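PDB 3DZD: transcriptional regulator (NtrC family) from Aquifex aeolicus, which probably activates sigma54-dependent transcription as a response regulator whose AAA+ domain binds and hydrolyses ATP, here held in an inactive state. Local coordinates for residues R2-D7 and P46-D51; E42-V47 and P71-I76; D307-A312 and Y337-E342. All blocks are in the same frame, centred on the assembly; numbering follows the deposited sequence.

Contacts 1 and 2 share P46 and V47 and build the same parallel sheet of the receiver domain, their centres about 8 Å apart. Contact 1 joins strands 2-6 and 47-51. Contact 2 starts in the loop that leads into strand 47-51 and brings strand 74-79 to its other edge, so strands 2-6, 47-51 and 74-79 stand side by side in the 2-1-3-4-5 sheet. Contact 3 comes much later, between helices 307-322 and 332-339 of the AAA+ lid beside ADP. It lies on the opposite side of the chain's centre, about 59 Å from contact 1 and about 52 Å from contact 2 between centres. Receiver sheet and lid are thus well separated within one chain.

Contact 1. Residues R2-D7 and P46-D51; sequences RVLVVD and PVIVLD
V6 lies alongside L50, both side chains pointing the same way, with V6 CG1 meeting L50 CD1 at 4.0 Å. L4 and I48 share this face of the sheet, where helix 62-69 packs on I48 and L50. V3, V5, V47 and V49 point to the other face, where helix 10-22 packs on V3 and V5 and helix 105-119 on V3 and V47; there V3 reaches diagonally along the strands, its CG1 4.1 Å from V49 CG2. V3 CG1 stands anti to the backbone N (chi1 179°), which turns it to this neighbour. Four backbone hydrogen bonds join the parallel strands. V49 is gripped twice, its N donating to L4 O at 2.8 Å and its O accepting from V6 N at 2.8 Å. The outer rungs, L4 N to V47 O and D51 N to V6 O, are both longer, at 3.1 Å. Where the strands end, D7 OD1 comes within 2.5 Å of D51 OD2, the carboxylate planes 67° apart. E9 N and W53 N hold the other oxygens, and K101 forms a salt bridge to D51 OD2. Such an acidic cluster at the C-terminal strand ends, with a lysine beside it, is the hallmark of the CheY-like receiver fold, in which D51 probably occupies the phospho-acceptor position.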
loop_
_atom_site.group_PDB
_atom_site.type_symbol
_atom_site.label_atom_id
_atom_site.label_comp_id
_atom_site.label_asym_id
_atom_site.label_seq_id
_atom_site.Cartn_x
_atom_site.Cartn_y
_atom_site.Cartn_z
ATOM N N ARG A 2 -17.031 -3.759 17.388
ATOM C CA ARG A 2 -17.911 -3.022 18.289
ATOM C C ARG A 2 -18.670 -1.892 17.601
ATOM O O ARG A 2 -18.188 -1.300 16.640
ATOM C CB ARG A 2 -17.129 -2.470 19.472
ATOM C CG ARG A 2 -16.640 -3.532 20.427
ATOM C CD ARG A 2 -16.331 -2.923 21.774
ATOM N NE ARG A 2 -15.744 -3.880 22.708
ATOM C CZ ARG A 2 -16.394 -4.917 23.226
ATOM N NH1 ARG A 2 -17.657 -5.158 22.890
ATOM N NH2 ARG A 2 -15.774 -5.726 24.075
ATOM N N VAL A 3 -19.870 -1.605 18.098
ATOM C CA VAL A 3 -20.677 -0.503 17.583
ATOM C C VAL A 3 -21.402 0.176 18.732
ATOM O O VAL A 3 -22.160 -0.468 19.445
ATOM C CB VAL A 3 -21.724 -0.988 16.555
ATOM C CG1 VAL A 3 -22.575 0.179 16.060
ATOM C CG2 VAL A 3 -21.042 -1.693 15.390
ATOM N N LEU A 4 -21.163 1.469 18.922
ATOM C CA LEU A 4 -21.860 2.201 19.974
ATOM C C LEU A 4 -23.068 2.903 19.389
ATOM O O LEU A 4 -22.943 3.667 18.432
ATOM C CB LEU A 4 -20.942 3.227 20.655
ATOM C CG LEU A 4 -21.616 4.182 21.654
ATOM C CD1 LEU A 4 -22.099 3.445 22.903
ATOM C CD2 LEU A 4 -20.689 5.327 22.036
ATOM N N VAL A 5 -24.235 2.631 19.965
ATOM C CA VAL A 5 -25.484 3.241 19.526
ATOM C C VAL A 5 -25.959 4.263 20.549
ATOM O O VAL A 5 -26.309 3.905 21.678
ATOM C CB VAL A 5 -26.592 2.192 19.315
ATOM C CG1 VAL A 5 -27.859 2.869 18.815
ATOM C CG2 VAL A 5 -26.143 1.133 18.324
ATOM N N VAL A 6 -25.949 5.532 20.148
ATOM C CA VAL A 6 -26.366 6.635 21.007
ATOM C C VAL A 6 -27.730 7.186 20.582
ATOM O O VAL A 6 -27.856 7.777 19.506
ATOM C CB VAL A 6 -25.349 7.786 20.962
ATOM C CG1 VAL A 6 -25.691 8.828 22.005
ATOM C CG2 VAL A 6 -23.941 7.255 21.176
ATOM N N ASP A 7 -28.744 7.003 21.427
ATOM C CA ASP A 7 -30.095 7.453 21.097
ATOM C C ASP A 7 -31.014 7.513 22.313
ATOM O O ASP A 7 -30.860 6.754 23.268
ATOM C CB ASP A 7 -30.722 6.563 20.011
ATOM C CG ASP A 7 -31.898 7.239 19.297
ATOM O OD1 ASP A 7 -31.803 7.489 18.079
ATOM O OD2 ASP A 7 -32.921 7.522 19.945
ATOM N N PRO A 46 -15.036 1.353 16.698
ATOM C CA PRO A 46 -14.748 1.694 15.301
ATOM C C PRO A 46 -15.902 2.481 14.687
ATOM O O PRO A 46 -15.679 3.416 13.914
ATOM C CB PRO A 46 -14.638 0.327 14.619
ATOM C CG PRO A 46 -14.300 -0.621 15.703
ATOM C CD PRO A 46 -14.939 -0.094 16.953
ATOM N N VAL A 47 -17.129 2.099 15.028
ATOM C CA VAL A 47 -18.309 2.742 14.460
ATOM C C VAL A 47 -19.246 3.248 15.552
ATOM O O VAL A 47 -19.579 2.526 16.488
ATOM C CB VAL A 47 -19.088 1.777 13.546
ATOM C CG1 VAL A 47 -20.407 2.397 13.115
ATOM C CG2 VAL A 47 -18.234 1.374 12.343
ATOM N N ILE A 48 -19.667 4.496 15.422
ATOM C CA ILE A 48 -20.602 5.083 16.357
ATOM C C ILE A 48 -21.808 5.575 15.596
ATOM O O ILE A 48 -21.668 6.249 14.573
ATOM C CB ILE A 48 -19.983 6.257 17.102
ATOM C CG1 ILE A 48 -18.819 5.769 17.967
ATOM C CG2 ILE A 48 -21.031 6.951 17.948
ATOM C CD1 ILE A 48 -17.966 6.881 18.528
ATOM N N VAL A 49 -22.989 5.216 16.099
ATOM C CA VAL A 49 -24.260 5.591 15.503
ATOM C C VAL A 49 -24.901 6.607 16.423
ATOM O O VAL A 49 -25.291 6.280 17.551
ATOM C CB VAL A 49 -25.210 4.381 15.380
ATOM C CG1 VAL A 49 -26.601 4.831 14.932
ATOM C CG2 VAL A 49 -24.642 3.334 14.435
ATOM N N LEU A 50 -25.017 7.839 15.942
ATOM C CA LEU A 50 -25.393 8.956 16.798
ATOM C C LEU A 50 -26.665 9.657 16.335
ATOM O O LEU A 50 -26.812 9.988 15.159
ATOM C CB LEU A 50 -24.246 9.959 16.855
ATOM C CG LEU A 50 -24.529 11.326 17.480
ATOM C CD1 LEU A 50 -24.622 11.239 19.004
ATOM C CD2 LEU A 50 -23.433 12.288 17.059
ATOM N N ASP A 51 -27.585 9.883 17.264
ATOM C CA ASP A 51 -28.785 10.647 16.943
ATOM C C ASP A 51 -28.473 12.144 16.953
ATOM O O ASP A 51 -27.809 12.642 17.860
ATOM C CB ASP A 51 -29.939 10.320 17.901
ATOM C CG ASP A 51 -31.297 10.694 17.320
ATOM O OD1 ASP A 51 -31.443 11.834 16.831
ATOM O OD2 ASP A 51 -32.220 9.855 17.344
#

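Contact 2. Residues E42-V47 and P71-I76; sequences ELFFPV and PDSVVI
F44 reaches across to D72 where the loop before strand 47-51 meets the start of strand 74-79, at one end of the parallel sheet of the CheY-like receiver fold. The two side chains cross at about a right angle, F44 CZ resting 3.7 Å from D72 CB, and the ring plane stands 78° from the carboxylate. With its CG anti to the backbone N (chi1 177°), the F44 ring swings out of the loop toward D72 and S73, and CE1 lies 3.7 Å from S73 OG. The same region faces the second subunit: Q258 of that chain packs on F44, and its K215 and R253 form long, weak ion pairs with D72. F45 turns its ring the other way, onto R2 and L4, but its carbonyl stays with the contact and accepts from S73 OG. That bond refines to a very short 2.4 Å, so its exact length is doubtful; S73 OG also bonds to S70 OG. One residue on, the sheet pairing begins as V74 N donates to P46 O at 2.7 Å, nearly straight at 174°. V47 CA then gives a C-H contact to V74 O. Beyond it, under A115 of helix 105-119, V47 and I76 cross obliquely, and the extended end of the isoleucine brings its CD1 to 3.9 Å from V47 CG1.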
loop_
_atom_site.group_PDB
_atom_site.type_symbol
_atom_site.label_atom_id
_atom_site.label_comp_id
_atom_site.label_asym_id
_atom_site.label_seq_id
_atom_site.Cartn_x
_atom_site.Cartn_y
_atom_site.Cartn_z
ATOM N N GLU A 42 -13.610 5.316 27.517
ATOM C CA GLU A 42 -13.332 4.061 28.194
ATOM C C GLU A 42 -12.899 2.980 27.204
ATOM O O GLU A 42 -11.995 2.186 27.482
ATOM C CB GLU A 42 -14.596 3.621 28.935
ATOM C CG GLU A 42 -14.444 2.431 29.863
ATOM C CD GLU A 42 -15.764 2.051 30.520
ATOM O OE1 GLU A 42 -16.792 1.979 29.808
ATOM O OE2 GLU A 42 -15.775 1.827 31.748
ATOM N N LEU A 43 -13.542 2.962 26.040
ATOM C CA LEU A 43 -13.344 1.889 25.078
ATOM C C LEU A 43 -13.488 2.399 23.644
ATOM O O LEU A 43 -14.252 3.327 23.373
ATOM C CB LEU A 43 -14.326 0.753 25.372
ATOM C CG LEU A 43 -14.716 -0.239 24.274
ATOM C CD1 LEU A 43 -13.526 -1.086 23.830
ATOM C CD2 LEU A 43 -15.850 -1.127 24.767
ATOM N N PHE A 44 -12.731 1.810 22.727
ATOM C CA PHE A 44 -12.760 2.265 21.344
ATOM C C PHE A 44 -13.820 1.559 20.497
ATOM O O PHE A 44 -13.797 0.337 20.349
ATOM C CB PHE A 44 -11.393 2.111 20.680
ATOM C CG PHE A 44 -11.397 2.490 19.229
ATOM C CD1 PHE A 44 -11.462 3.818 18.850
ATOM C CD2 PHE A 44 -11.375 1.518 18.245
ATOM C CE1 PHE A 44 -11.483 4.173 17.527
ATOM C CE2 PHE A 44 -11.398 1.869 16.913
ATOM C CZ PHE A 44 -11.451 3.200 16.553
ATOM N N PHE A 45 -14.747 2.343 19.950
ATOM C CA PHE A 45 -15.725 1.832 18.993
ATOM C C PHE A 45 -15.340 2.298 17.601
ATOM O O PHE A 45 -15.311 3.494 17.345
ATOM C CB PHE A 45 -17.126 2.348 19.313
ATOM C CG PHE A 45 -17.630 1.947 20.667
ATOM C CD1 PHE A 45 -18.229 0.712 20.860
ATOM C CD2 PHE A 45 -17.524 2.812 21.744
ATOM C CE1 PHE A 45 -18.702 0.342 22.105
ATOM C CE2 PHE A 45 -17.993 2.451 22.993
ATOM C CZ PHE A 45 -18.584 1.215 23.173
ATOM N N PRO A 46 -15.036 1.353 16.698
ATOM C CA PRO A 46 -14.748 1.694 15.301
ATOM C C PRO A 46 -15.902 2.481 14.687
ATOM O O PRO A 46 -15.679 3.416 13.914
ATOM C CB PRO A 46 -14.638 0.327 14.619
ATOM C CG PRO A 46 -14.300 -0.621 15.703
ATOM C CD PRO A 46 -14.939 -0.094 16.953
ATOM N N VAL A 47 -17.129 2.099 15.028
ATOM C CA VAL A 47 -18.309 2.742 14.460
ATOM C C VAL A 47 -19.246 3.248 15.552
ATOM O O VAL A 47 -19.579 2.526 16.488
ATOM C CB VAL A 47 -19.088 1.777 13.546
ATOM C CG1 VAL A 47 -20.407 2.397 13.115
ATOM C CG2 VAL A 47 -18.234 1.374 12.343
ATOM N N PRO A 71 -10.673 9.736 17.351
ATOM C CA PRO A 71 -10.506 10.282 15.998
ATOM C C PRO A 71 -10.676 9.237 14.903
ATOM O O PRO A 71 -11.000 9.592 13.770
ATOM C CB PRO A 71 -9.058 10.788 16.000
ATOM C CG PRO A 71 -8.669 10.877 17.434
ATOM C CD PRO A 71 -9.419 9.792 18.118
ATOM N N ASP A 72 -10.452 7.972 15.236
ATOM C CA ASP A 72 -10.563 6.899 14.258
ATOM C C ASP A 72 -11.994 6.372 14.125
ATOM O O ASP A 72 -12.305 5.639 13.187
ATOM C CB ASP A 72 -9.607 5.759 14.609
ATOM C CG ASP A 72 -8.146 6.159 14.478
ATOM O OD1 ASP A 72 -7.718 6.527 13.362
ATOM O OD2 ASP A 72 -7.425 6.095 15.496
ATOM N N SER A 73 -12.865 6.735 15.062
ATOM C CA SER A 73 -14.257 6.306 14.975
ATOM C C SER A 73 -14.941 6.879 13.737
ATOM O O SER A 73 -14.797 8.063 13.424
ATOM C CB SER A 73 -15.037 6.705 16.219
ATOM O OG SER A 73 -14.712 5.861 17.305
ATOM N N VAL A 74 -15.672 6.018 13.034
ATOM C CA VAL A 74 -16.487 6.420 11.902
ATOM C C VAL A 74 -17.904 6.622 12.418
ATOM O O VAL A 74 -18.454 5.750 13.087
ATOM C CB VAL A 74 -16.468 5.329 10.801
ATOM C CG1 VAL A 74 -17.420 5.674 9.663
ATOM C CG2 VAL A 74 -15.051 5.128 10.287
ATOM N N VAL A 75 -18.493 7.770 12.108
ATOM C CA VAL A 75 -19.786 8.130 12.670
ATOM C C VAL A 75 -20.918 8.103 11.650
ATOM O O VAL A 75 -20.794 8.631 10.550
ATOM C CB VAL A 75 -19.750 9.524 13.323
ATOM C CG1 VAL A 75 -21.092 9.840 13.968
ATOM C CG2 VAL A 75 -18.632 9.597 14.347
ATOM N N ILE A 76 -22.020 7.476 12.038
ATOM C CA ILE A 76 -23.245 7.517 11.271
ATOM C C ILE A 76 -24.291 8.235 12.107
ATOM O O ILE A 76 -24.563 7.837 13.240
ATOM C CB ILE A 76 -23.760 6.105 10.985
ATOM C CG1 ILE A 76 -22.672 5.272 10.296
ATOM C CG2 ILE A 76 -25.030 6.171 10.160
ATOM C CD1 ILE A 76 -22.861 3.767 10.451
#

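Contact 3. Residues D307-A312 and Y337-E342; sequences DVILLA and YLMKQE. With ADP (adenosine-5'-diphosphate), chain C.
L338 pushes its side chain against one side of helix 307-322, and this is the tight part of the contact. Its CD1 sits 3.6 Å from A312 CB and 4.0 Å from I309 CD1, while its CB rests 3.8 Å from V308 CG2. With CG anti to the carbonyl carbon (chi1 -64°) and an extended chi2, the leucine reaches past V308 into the angle between I309 and A312, about one turn of helix apart. L350 and I354 of helix 346-359 close the surroundings, L350 touching L338 and I354 touching A312, so L338 is buried in the three-helix core of the AAA+ lid. Toward solvent the fit changes. M339, a selenomethionine, is exposed and bent at chi2 and chi3; its side chain crosses that of I309 at about a right angle, M339 CG 4.1 Å from I309 CD1. Its SE is modelled only 3.2 Å from V308 CG1, which is tighter than such a pair should be, and as M339 also touches a crystal neighbour this detail is doubtful. From K340 to E342 the chain turns away from helix 307-322. That turn is tied to its own helix: K340 N and Q341 NE2 approach Y337 O from opposite faces of the carbonyl plane, with Q341 NE2 at 3.1 Å from Y337 O. On helix 307-322, L311 points to the nucleotide instead, its CD2 3.6 Å from N1 of the ADP adenine, and L350 touches it too. Only apolar groups meet between the two segments, so the pairing rests on shape and burial rather than on directed bonds; it packs the lid helices behind L311, which lines the adenine pocket.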
loop_
_atom_site.group_PDB
_atom_site.type_symbol
_atom_site.label_atom_id
_atom_site.label_comp_id
_atom_site.label_asym_id
_atom_site.label_seq_id
_atom_site.Cartn_x
_atom_site.Cartn_y
_atom_site.Cartn_z
ATOM N N ASP A 307 29.794 14.433 -0.240
ATOM C CA ASP A 307 28.558 13.689 -0.108
ATOM C C ASP A 307 28.880 12.201 -0.016
ATOM O O ASP A 307 28.124 11.443 0.574
ATOM C CB ASP A 307 27.625 13.940 -1.295
ATOM C CG ASP A 307 26.810 15.213 -1.147
ATOM O OD1 ASP A 307 26.899 15.883 -0.092
ATOM O OD2 ASP A 307 26.073 15.542 -2.101
ATOM N N VAL A 308 30.001 11.786 -0.599
ATOM C CA VAL A 308 30.373 10.373 -0.592
ATOM C C VAL A 308 30.531 9.867 0.846
ATOM O O VAL A 308 30.136 8.743 1.167
ATOM C CB VAL A 308 31.643 10.093 -1.436
ATOM C CG1 VAL A 308 32.739 11.073 -1.095
ATOM C CG2 VAL A 308 32.126 8.676 -1.229
ATOM N N ILE A 309 31.082 10.712 1.709
ATOM C CA ILE A 309 31.202 10.388 3.124
ATOM C C ILE A 309 29.858 10.428 3.844
ATOM O O ILE A 309 29.560 9.554 4.662
ATOM C CB ILE A 309 32.126 11.355 3.840
ATOM C CG1 ILE A 309 33.491 11.404 3.148
ATOM C CG2 ILE A 309 32.259 10.947 5.290
ATOM C CD1 ILE A 309 34.017 10.046 2.766
ATOM N N LEU A 310 29.053 11.443 3.550
ATOM C CA LEU A 310 27.729 11.562 4.154
ATOM C C LEU A 310 26.926 10.308 3.877
ATOM O O LEU A 310 26.307 9.742 4.775
ATOM C CB LEU A 310 26.972 12.784 3.613
ATOM C CG LEU A 310 27.511 14.154 4.037
ATOM C CD1 LEU A 310 26.569 15.266 3.605
ATOM C CD2 LEU A 310 27.716 14.195 5.541
ATOM N N LEU A 311 26.957 9.882 2.624
ATOM C CA LEU A 311 26.212 8.728 2.189
ATOM C C LEU A 311 26.748 7.455 2.847
ATOM O O LEU A 311 25.971 6.591 3.284
ATOM C CB LEU A 311 26.261 8.629 0.664
ATOM C CG LEU A 311 25.367 9.655 -0.035
ATOM C CD1 LEU A 311 25.750 9.869 -1.496
ATOM C CD2 LEU A 311 23.900 9.229 0.093
ATOM N N ALA A 312 28.073 7.344 2.918
ATOM C CA ALA A 312 28.704 6.181 3.527
ATOM C C ALA A 312 28.269 6.035 4.981
ATOM O O ALA A 312 27.954 4.936 5.442
ATOM C CB ALA A 312 30.231 6.279 3.433
ATOM N N TYR A 337 39.944 6.810 1.362
ATOM C CA TYR A 337 39.795 5.816 0.305
ATOM C C TYR A 337 38.561 6.052 -0.563
ATOM O O TYR A 337 38.638 5.949 -1.786
ATOM C CB TYR A 337 39.742 4.414 0.904
ATOM C CG TYR A 337 39.387 3.324 -0.088
ATOM C CD1 TYR A 337 40.382 2.650 -0.793
ATOM C CD2 TYR A 337 38.065 2.961 -0.316
ATOM C CE1 TYR A 337 40.068 1.648 -1.699
ATOM C CE2 TYR A 337 37.741 1.957 -1.226
ATOM C CZ TYR A 337 38.752 1.307 -1.909
ATOM O OH TYR A 337 38.451 0.319 -2.816
ATOM N N LEU A 338 37.426 6.343 0.069
ATOM C CA LEU A 338 36.176 6.581 -0.656
ATOM C C LEU A 338 36.315 7.779 -1.606
ATOM O O LEU A 338 35.881 7.733 -2.761
ATOM C CB LEU A 338 35.026 6.817 0.323
ATOM C CG LEU A 338 34.616 5.670 1.261
ATOM C CD1 LEU A 338 33.607 6.141 2.288
ATOM C CD2 LEU A 338 34.053 4.491 0.484
HETATM N N MSE A 339 36.951 8.839 -1.113
HETATM C CA MSE A 339 37.106 10.077 -1.865
HETATM C C MSE A 339 37.986 9.911 -3.099
HETATM O O MSE A 339 38.010 10.775 -3.978
HETATM C CB MSE A 339 37.677 11.159 -0.956
HETATM C CG MSE A 339 36.731 11.572 0.143
HETATM SE SE MSE A 339 35.408 12.814 -0.538
HETATM C CE MSE A 339 36.613 14.305 -0.904
ATOM N N LYS A 340 38.702 8.795 -3.169
ATOM C CA LYS A 340 39.609 8.569 -4.281
ATOM C C LYS A 340 38.983 7.687 -5.346
ATOM O O LYS A 340 39.592 7.420 -6.375
ATOM C CB LYS A 340 40.925 7.966 -3.783
ATOM C CG LYS A 340 41.792 8.948 -3.008
ATOM C CD LYS A 340 42.640 8.240 -1.948
ATOM C CE LYS A 340 43.717 7.370 -2.562
ATOM N NZ LYS A 340 44.428 6.567 -1.522
ATOM N N GLN A 341 37.757 7.240 -5.105
ATOM C CA GLN A 341 37.092 6.348 -6.049
ATOM C C GLN A 341 36.315 7.121 -7.117
ATOM O O GLN A 341 35.882 8.245 -6.894
ATOM C CB GLN A 341 36.183 5.347 -5.316
ATOM C CG GLN A 341 36.919 4.543 -4.247
ATOM C CD GLN A 341 38.178 3.865 -4.782
ATOM O OE1 GLN A 341 38.099 2.990 -5.653
ATOM N NE2 GLN A 341 39.344 4.256 -4.254
ATOM N N GLU A 342 36.153 6.491 -8.276
ATOM C CA GLU A 342 35.385 7.053 -9.376
ATOM C C GLU A 342 33.875 6.851 -9.233
ATOM O O GLU A 342 33.099 7.729 -9.605
ATOM C CB GLU A 342 35.861 6.452 -10.693
ATOM C CG GLU A 342 37.184 7.024 -11.130
ATOM C CD GLU A 342 37.035 8.462 -11.549
ATOM O OE1 GLU A 342 36.111 8.729 -12.352
ATOM O OE2 GLU A 342 37.825 9.314 -11.078
HETATM P PB ADP C . 18.759 5.367 -10.125
HETATM O O1B ADP C . 17.276 5.479 -9.830
HETATM O O2B ADP C . 19.117 4.320 -11.157
HETATM O O3B ADP C . 19.432 6.676 -10.411
HETATM P PA ADP C . 18.774 4.369 -7.400
HETATM O O1A ADP C . 18.354 5.545 -6.563
HETATM O O2A ADP C . 17.715 3.340 -7.739
HETATM O O3A ADP C . 19.492 4.915 -8.748
HETATM O "O5'" ADP C . 19.971 3.605 -6.644
HETATM C "C5'" ADP C . 20.574 4.165 -5.485
HETATM C "C4'" ADP C . 20.361 3.302 -4.257
HETATM O "O4'" ADP C . 20.866 4.055 -3.161
HETATM C "C3'" ADP C . 18.884 3.157 -3.955
HETATM O "O3'" ADP C . 18.705 2.054 -3.061
HETATM C "C2'" ADP C . 18.507 4.394 -3.185
HETATM O "O2'" ADP C . 17.613 3.973 -2.152
HETATM C "C1'" ADP C . 19.814 4.820 -2.551
HETATM N N9 ADP C . 20.093 6.254 -2.773
HETATM C C8 ADP C . 20.395 6.817 -3.958
HETATM N N7 ADP C . 20.628 8.138 -3.834
HETATM C C5 ADP C . 20.474 8.442 -2.534
HETATM C C6 ADP C . 20.566 9.675 -1.724
HETATM N N6 ADP C . 20.884 10.864 -2.302
HETATM N N1 ADP C . 20.335 9.570 -0.402
HETATM C C2 ADP C . 20.028 8.388 0.165
HETATM N N3 ADP C . 19.918 7.229 -0.507
HETATM C C4 ADP C . 20.127 7.197 -1.837
#